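Local coordinates for phenazine biosynthesis protein, PhzF family (Bacillus anthracis, PDB 3EDN), which is a PhzF-family protein of diaminopimelate epimerase-like fold whose reaction is not established, though it is probably an isomerase-like enzyme, at residues Val167-Asn171 and Leu172-Glu176; Tyr82-Glu86 and Arg87-Glu91; Tyr63-Gly67 and Tyr68-Leu72. All blocks are in the same frame, centred on the assembly; numbering follows the deposited sequence.

Interaction 1: residues Val167-Asn171 and Leu172-Glu176; sequences VPVKN and LDVCE
Val169, the first residue past the end of strand 163-168, turns its side chain toward the helix that follows and touches two of its residues. Its CB lies 3.7 Å from Val174 CG1, and the two valines pack obliquely. The CG2 branch, lying between the backbone N and the carbonyl carbon, reaches Cys175 and stands 3.7 Å from SG. Short branched side chains fit the close approach of the loop to the first helical turn, and the cysteine adds a small, polarisable surface.

Lys170 joins in through its aliphatic root alone, CB being 4.1 Å from Val174 CG2; the chain then runs outward, and NZ is held by the carbonyls of Leu149 and Asn147.

Asn171 is the N-cap of helix 172-177. Its first torsion (56°) swings the amide back over the start of the helix, where OD1 accepts from Val174 N at 3.2 Å, the donor lying close to the line of the side-chain carbonyl. The same oxygen rests 3.5 Å from Val174 CG2. The backbone O of Asn171 takes Cys175 N at 3.2 Å, opening the regular helical pattern, and holds Val174 N more weakly. Asparagine suits the place because its short amide supplies an acceptor to an N-H that has no earlier helical turn to bond with.

Glu203 OE1 accepts from Leu172 N, so a second side-chain oxygen serves this helix start. Together, these acceptors leave partial negative charge where the helix exposes its N-H groups, an arrangement that probably steadies its first turn electrostatically while Val169, Val174 and Cys175 add apolar contact beside it.

Interaction 2: residues Tyr82-Glu86 and Arg87-Glu91; sequences YALRE and RGLLE. With SO4 (sulfate ion), chain D.
Leu84 and Leu89 meet twice, once through the backbone and once through their side chains. Leu89 N donates to Leu84 O at 2.9 Å, and beside that bond Leu84 CD2 lies 3.8 Å from Leu89 CB, the two side chains crossing at about a right angle. Leu90 comes at Leu84 from another direction: its CG is 3.7 Å from Leu84 CB, while its CD1 branch lies against the backbone N and CB of Arg85. The fork of Leu84 suits the place, CD2 meeting Leu89 and CD1 meeting Leu90.

Arg87 adds a backbone bond from its N to Ala83 O at 2.9 Å, a regular i to i+4 helical bond. Gly88 N then turns back to Arg85 O at 3.1 Å, standing 61° out of the carbonyl plane and so off the lone pairs. This bond and the one from Leu89 to Leu84 make a Schellman motif that ends helix 74-86, with the characteristic apolar contact between the two residues joined by the bond that spans more residues, Leu84 and Leu89. Gly88 takes the positive phi of 80° readily because it has no CB to press on the carbonyl O of Arg87. A water bridges the next residue back to the helix, accepting from Leu90 N at 3.0 Å and donating to Arg85 O.

The Arg87 chain is extended from CG to NE (chi2 -180°) and carries its guanidinium to a sulfate, probably from the crystallisation liquor. Sulfate O4 lies in plane at the guanidinium edge, 2.9 Å from both Arg87 NH1 and Arg87 NH2; a weak bond links NH2 to O1. Tyr9 OH of strand 3-11 holds NE and so helps fix the rotation of the group. Farther out, Leu26 touches Leu84, Arg87 and Leu89, and Ile109 of strand 103-111 meets Leu90.

Interaction 3: residues Tyr63-Gly67 and Tyr68-Leu72; sequences YFTPG and YEMDL
Phe64 and Glu69 lie flat against each other: the glutamate runs over one face of the ring, with the ring and carboxylate planes only 17° apart. Part of the stack is aliphatic: Glu69 CG makes a CH-pi contact 4.0 Å from the Phe64 ring centroid. With CG anti to the backbone N (chi1 -170°) and the rest of the chain extended, the carboxylate lies by the CZ end of the ring, where OE2 and OE1 make salt bridges with Arg62 and Lys101. A water held by Glu69 OE2 also bonds Tyr63 N and Met70 O, tying the carboxylate to both strands.

Thr65 lies over one face of the Tyr68 ring. OG1 stands 3.2 Å above the ring plane toward its rim, and CG2 makes a CH-pi contact at 4.1 Å from the centroid. The hydroxyl oxygen does more: it accepts from Gly67 N at 3.2 Å, forming an ST turn, and from Tyr68 N at 3.0 Å. These bonds shape the tip of a tight beta hairpin joining strand 59-64 to the short, weakly bonded strand 69-70, and threonine suits the bend because its OG1 takes both N-H groups. Thr65 N gives its hydrogen to Tyr68 O at 2.8 Å, nearly in line with the carbonyl, and Met70 N reaches Tyr63 O at 2.8 Å.

Met70, present as selenomethionine, crosses Thr65 at about a right angle, its SE 3.7 Å from Thr65 CG2. The Tyr63 ring has Met70 O at its edge and Leu72 C over one face; beyond the hairpin Thr77 bonds its hydroxyl, and Phe50 meets the Phe64 ring nearly perpendicularly.

Overall arrangement
Interactions 2 and 3 are close neighbours in sequence, the hairpin at 63-72 leading into helix 74-86, whose end is interaction 2; their centres are 23 Å apart and their nearest atoms about 10 Å. Interaction 1 belongs to the other lobe, on the opposite side of the chain's centre, with its centre 38 Å from that of interaction 2 and 32 Å from that of interaction 3. In this fold the active site generally lies between the two lobes. The side chains of Glu69 and Glu86 each lie near a bound sulfate, the one by Glu86 being distinct from that held by Arg87; all probably come from the crystallisation liquor. The magnesium ion is about 10 Å from the Phe64 side chain.

Interaction 1: residues Val167-Asn171 and Leu172-Glu176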
# COMPACT_ATOMS: atom_id res chain seq x y z
N VAL A 167 31.14 -23.78 3.90
CA VAL A 167 32.11 -24.70 3.29
C VAL A 167 33.54 -24.18 3.51
O VAL A 167 34.02 -23.31 2.77
CB VAL A 167 31.86 -24.83 1.78
CG1 VAL A 167 32.81 -25.86 1.17
CG2 VAL A 167 30.42 -25.23 1.51
N PRO A 168 34.23 -24.70 4.54
CA PRO A 168 35.61 -24.26 4.77
C PRO A 168 36.55 -24.68 3.64
O PRO A 168 36.61 -25.87 3.27
CB PRO A 168 35.99 -24.95 6.09
CG PRO A 168 34.63 -25.22 6.78
CD PRO A 168 33.75 -25.61 5.61
N VAL A 169 37.27 -23.70 3.08
CA VAL A 169 38.30 -23.96 2.07
C VAL A 169 39.69 -23.52 2.59
O VAL A 169 39.79 -22.82 3.60
CB VAL A 169 37.96 -23.32 0.69
CG1 VAL A 169 36.62 -23.83 0.18
CG2 VAL A 169 37.96 -21.81 0.80
N LYS A 170 40.74 -23.97 1.92
CA LYS A 170 42.08 -23.81 2.47
C LYS A 170 42.53 -22.36 2.65
O LYS A 170 43.09 -22.01 3.68
CB LYS A 170 43.10 -24.59 1.64
CG LYS A 170 43.12 -26.09 1.96
CD LYS A 170 44.07 -26.84 1.01
CE LYS A 170 44.37 -28.25 1.51
NZ LYS A 170 43.18 -29.07 1.72
N ASN A 171 42.28 -21.52 1.65
CA ASN A 171 42.81 -20.15 1.67
C ASN A 171 42.21 -19.24 0.60
O ASN A 171 41.32 -19.67 -0.14
CB ASN A 171 44.35 -20.17 1.61
CG ASN A 171 44.87 -20.91 0.41
OD1 ASN A 171 44.27 -20.92 -0.67
ND2 ASN A 171 46.02 -21.56 0.58
N LEU A 172 42.70 -18.00 0.51
CA LEU A 172 42.17 -17.04 -0.47
C LEU A 172 42.43 -17.43 -1.92
O LEU A 172 41.60 -17.19 -2.80
CB LEU A 172 42.68 -15.63 -0.19
CG LEU A 172 42.26 -15.02 1.13
CD1 LEU A 172 43.03 -13.71 1.36
CD2 LEU A 172 40.73 -14.83 1.22
N ASP A 173 43.57 -18.08 -2.15
CA ASP A 173 43.88 -18.56 -3.49
C ASP A 173 42.79 -19.51 -3.98
O ASP A 173 42.42 -19.47 -5.15
CB ASP A 173 45.26 -19.22 -3.55
CG ASP A 173 46.39 -18.22 -3.50
OD1 ASP A 173 46.10 -17.02 -3.65
OD2 ASP A 173 47.56 -18.62 -3.32
N VAL A 174 42.28 -20.35 -3.08
CA VAL A 174 41.17 -21.23 -3.43
C VAL A 174 39.91 -20.41 -3.72
O VAL A 174 39.22 -20.65 -4.71
CB VAL A 174 40.88 -22.25 -2.29
CG1 VAL A 174 39.59 -22.99 -2.56
CG2 VAL A 174 42.05 -23.23 -2.13
N CYS A 175 39.62 -19.43 -2.88
CA CYS A 175 38.43 -18.63 -3.09
C CYS A 175 38.45 -17.94 -4.45
O CYS A 175 37.40 -17.84 -5.10
CB CYS A 175 38.28 -17.59 -1.99
SG CYS A 175 37.83 -18.30 -0.40
N GLU A 176 39.64 -17.49 -4.87
CA GLU A 176 39.80 -16.75 -6.13
C GLU A 176 39.47 -17.62 -7.35
O GLU A 176 39.05 -17.10 -8.40
CB GLU A 176 41.23 -16.18 -6.24
CG GLU A 176 41.53 -15.05 -5.24
CD GLU A 176 42.99 -14.59 -5.22
OE1 GLU A 176 43.75 -14.92 -6.15
OE2 GLU A 176 43.37 -13.88 -4.27

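Interaction 2: residues Tyr82-Glu86 and Arg87-Glu91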
# COMPACT_ATOMS: atom_id res chain seq x y z
N TYR A 82 21.12 3.94 8.37
CA TYR A 82 22.32 4.75 8.23
C TYR A 82 22.01 6.08 7.50
O TYR A 82 22.43 7.16 7.92
CB TYR A 82 23.40 3.98 7.46
CG TYR A 82 24.65 4.79 7.28
CD1 TYR A 82 25.70 4.72 8.20
CD2 TYR A 82 24.78 5.67 6.21
CE1 TYR A 82 26.84 5.49 8.05
CE2 TYR A 82 25.93 6.43 6.04
CZ TYR A 82 26.95 6.35 6.97
OH TYR A 82 28.06 7.13 6.78
N ALA A 83 21.32 5.99 6.37
CA ALA A 83 21.00 7.19 5.61
C ALA A 83 20.13 8.16 6.41
O ALA A 83 20.41 9.36 6.46
CB ALA A 83 20.32 6.81 4.31
N LEU A 84 19.10 7.64 7.06
CA LEU A 84 18.25 8.52 7.88
C LEU A 84 19.07 9.21 8.97
O LEU A 84 18.94 10.42 9.19
CB LEU A 84 17.10 7.75 8.52
CG LEU A 84 16.02 7.18 7.60
CD1 LEU A 84 15.13 6.19 8.31
CD2 LEU A 84 15.15 8.33 7.06
N ARG A 85 19.90 8.45 9.65
CA ARG A 85 20.68 9.01 10.74
C ARG A 85 21.67 10.06 10.22
O ARG A 85 21.72 11.18 10.73
CB ARG A 85 21.40 7.89 11.50
CG ARG A 85 22.46 8.35 12.48
CD ARG A 85 21.89 8.77 13.82
NE ARG A 85 22.98 8.96 14.77
CZ ARG A 85 22.91 8.74 16.08
NH1 ARG A 85 21.78 8.33 16.64
NH2 ARG A 85 23.98 8.94 16.83
N GLU A 86 22.44 9.70 9.20
CA GLU A 86 23.49 10.59 8.72
C GLU A 86 22.93 11.85 8.07
O GLU A 86 23.62 12.86 8.00
CB GLU A 86 24.41 9.82 7.76
CG GLU A 86 25.23 8.77 8.48
CD GLU A 86 26.13 9.38 9.54
OE1 GLU A 86 25.82 9.26 10.75
OE2 GLU A 86 27.13 10.01 9.16
N ARG A 87 21.69 11.77 7.58
CA ARG A 87 21.05 12.92 6.93
C ARG A 87 20.33 13.85 7.89
O ARG A 87 19.80 14.88 7.47
CB ARG A 87 20.07 12.46 5.85
CG ARG A 87 20.80 11.82 4.70
CD ARG A 87 19.93 11.32 3.56
NE ARG A 87 20.84 11.09 2.46
CZ ARG A 87 21.09 11.98 1.50
NH1 ARG A 87 20.41 13.12 1.43
NH2 ARG A 87 22.00 11.69 0.58
N GLY A 88 20.28 13.49 9.17
CA GLY A 88 19.56 14.31 10.15
C GLY A 88 18.06 14.10 10.18
O GLY A 88 17.29 14.99 10.55
N LEU A 89 17.63 12.90 9.78
CA LEU A 89 16.21 12.58 9.59
C LEU A 89 15.62 11.74 10.72
O LEU A 89 14.44 11.36 10.65
CB LEU A 89 16.00 11.87 8.24
CG LEU A 89 16.38 12.74 7.03
CD1 LEU A 89 16.35 11.91 5.74
CD2 LEU A 89 15.41 13.91 6.90
N LEU A 90 16.44 11.47 11.75
CA LEU A 90 15.99 10.74 12.94
C LEU A 90 16.00 11.59 14.21
O LEU A 90 16.68 12.62 14.26
CB LEU A 90 16.92 9.54 13.19
CG LEU A 90 16.90 8.40 12.17
CD1 LEU A 90 17.81 7.28 12.61
CD2 LEU A 90 15.49 7.87 11.93
N GLU A 91 15.28 11.14 15.22
CA GLU A 91 15.35 11.77 16.54
C GLU A 91 16.72 11.53 17.21
O GLU A 91 17.48 10.66 16.78
CB GLU A 91 14.22 11.27 17.44
CG GLU A 91 12.82 11.71 16.99
CD GLU A 91 11.76 11.54 18.08
OE1 GLU A 91 11.91 12.14 19.17
OE2 GLU A 91 10.76 10.82 17.83
S SO4 D . 22.77 14.80 -0.81
O1 SO4 D . 23.73 13.99 -0.06
O2 SO4 D . 22.40 15.98 -0.05
O3 SO4 D . 23.40 15.24 -2.05
O4 SO4 D . 21.58 14.02 -1.11
O HOH W 1 19.38 11.92 12.29
O HOH W 2 18.74 8.52 16.20

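Interaction 3: residues Tyr63-Gly67 and Tyr68-Leu72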
# COMPACT_ATOMS: atom_id res chain seq x y z
N TYR A 63 9.96 -3.44 2.29
CA TYR A 63 11.14 -3.86 1.52
C TYR A 63 10.68 -4.53 0.23
O TYR A 63 9.86 -5.45 0.30
CB TYR A 63 11.92 -4.89 2.34
CG TYR A 63 12.25 -4.50 3.77
CD1 TYR A 63 13.39 -3.73 4.07
CD2 TYR A 63 11.48 -4.96 4.84
CE1 TYR A 63 13.71 -3.42 5.38
CE2 TYR A 63 11.79 -4.63 6.16
CZ TYR A 63 12.91 -3.88 6.42
OH TYR A 63 13.24 -3.56 7.73
N PHE A 64 11.18 -4.09 -0.92
CA PHE A 64 10.77 -4.70 -2.19
C PHE A 64 11.96 -5.06 -3.06
O PHE A 64 12.89 -4.27 -3.19
CB PHE A 64 9.91 -3.72 -3.00
CG PHE A 64 8.55 -3.49 -2.45
CD1 PHE A 64 7.45 -4.17 -2.97
CD2 PHE A 64 8.35 -2.58 -1.41
CE1 PHE A 64 6.17 -3.96 -2.48
CE2 PHE A 64 7.08 -2.36 -0.92
CZ PHE A 64 5.98 -3.06 -1.45
N THR A 65 11.92 -6.25 -3.65
CA THR A 65 12.79 -6.56 -4.77
C THR A 65 12.11 -6.01 -6.03
O THR A 65 10.99 -5.50 -5.97
CB THR A 65 12.97 -8.07 -4.90
OG1 THR A 65 11.72 -8.65 -5.27
CG2 THR A 65 13.40 -8.67 -3.59
N PRO A 66 12.80 -6.05 -7.18
CA PRO A 66 12.14 -5.63 -8.41
C PRO A 66 10.82 -6.34 -8.70
O PRO A 66 9.98 -5.82 -9.42
CB PRO A 66 13.18 -5.95 -9.49
CG PRO A 66 14.48 -5.77 -8.76
CD PRO A 66 14.22 -6.38 -7.41
N GLY A 67 10.65 -7.52 -8.11
CA GLY A 67 9.45 -8.34 -8.42
C GLY A 67 8.46 -8.62 -7.31
O GLY A 67 7.31 -8.98 -7.59
N TYR A 68 8.85 -8.46 -6.05
CA TYR A 68 7.96 -8.83 -4.94
C TYR A 68 8.34 -8.13 -3.63
O TYR A 68 9.44 -7.57 -3.51
CB TYR A 68 7.93 -10.36 -4.76
CG TYR A 68 9.26 -10.97 -4.40
CD1 TYR A 68 9.66 -11.05 -3.07
CD2 TYR A 68 10.13 -11.45 -5.37
CE1 TYR A 68 10.88 -11.59 -2.72
CE2 TYR A 68 11.36 -11.99 -5.03
CZ TYR A 68 11.73 -12.07 -3.71
OH TYR A 68 12.94 -12.59 -3.35
N GLU A 69 7.44 -8.18 -2.65
CA GLU A 69 7.69 -7.61 -1.33
C GLU A 69 8.31 -8.63 -0.39
O GLU A 69 7.87 -9.79 -0.34
CB GLU A 69 6.39 -7.06 -0.71
CG GLU A 69 6.66 -6.26 0.56
CD GLU A 69 5.41 -5.62 1.16
OE1 GLU A 69 4.30 -5.82 0.62
OE2 GLU A 69 5.58 -4.90 2.16
N MSE A 70 9.31 -8.20 0.37
CA MSE A 70 9.95 -9.06 1.37
C MSE A 70 9.51 -8.63 2.76
O MSE A 70 9.37 -7.43 3.02
CB MSE A 70 11.49 -8.94 1.32
CG MSE A 70 12.08 -8.65 -0.05
SE MSE A 70 14.03 -8.75 0.03
CE MSE A 70 14.10 -10.61 0.47
N ASP A 71 9.35 -9.57 3.67
CA ASP A 71 9.00 -9.19 5.04
C ASP A 71 10.15 -8.49 5.77
O ASP A 71 9.92 -7.61 6.61
CB ASP A 71 8.55 -10.40 5.86
CG ASP A 71 7.13 -10.83 5.56
OD1 ASP A 71 6.45 -10.20 4.72
OD2 ASP A 71 6.70 -11.83 6.18
N LEU A 72 11.38 -8.89 5.45
CA LEU A 72 12.58 -8.38 6.11
C LEU A 72 13.69 -8.24 5.09
O LEU A 72 13.77 -9.00 4.12
CB LEU A 72 13.08 -9.38 7.15
CG LEU A 72 12.22 -9.63 8.37
CD1 LEU A 72 12.87 -10.72 9.21
CD2 LEU A 72 12.06 -8.33 9.16
O HOH W 3 7.94 -5.15 3.53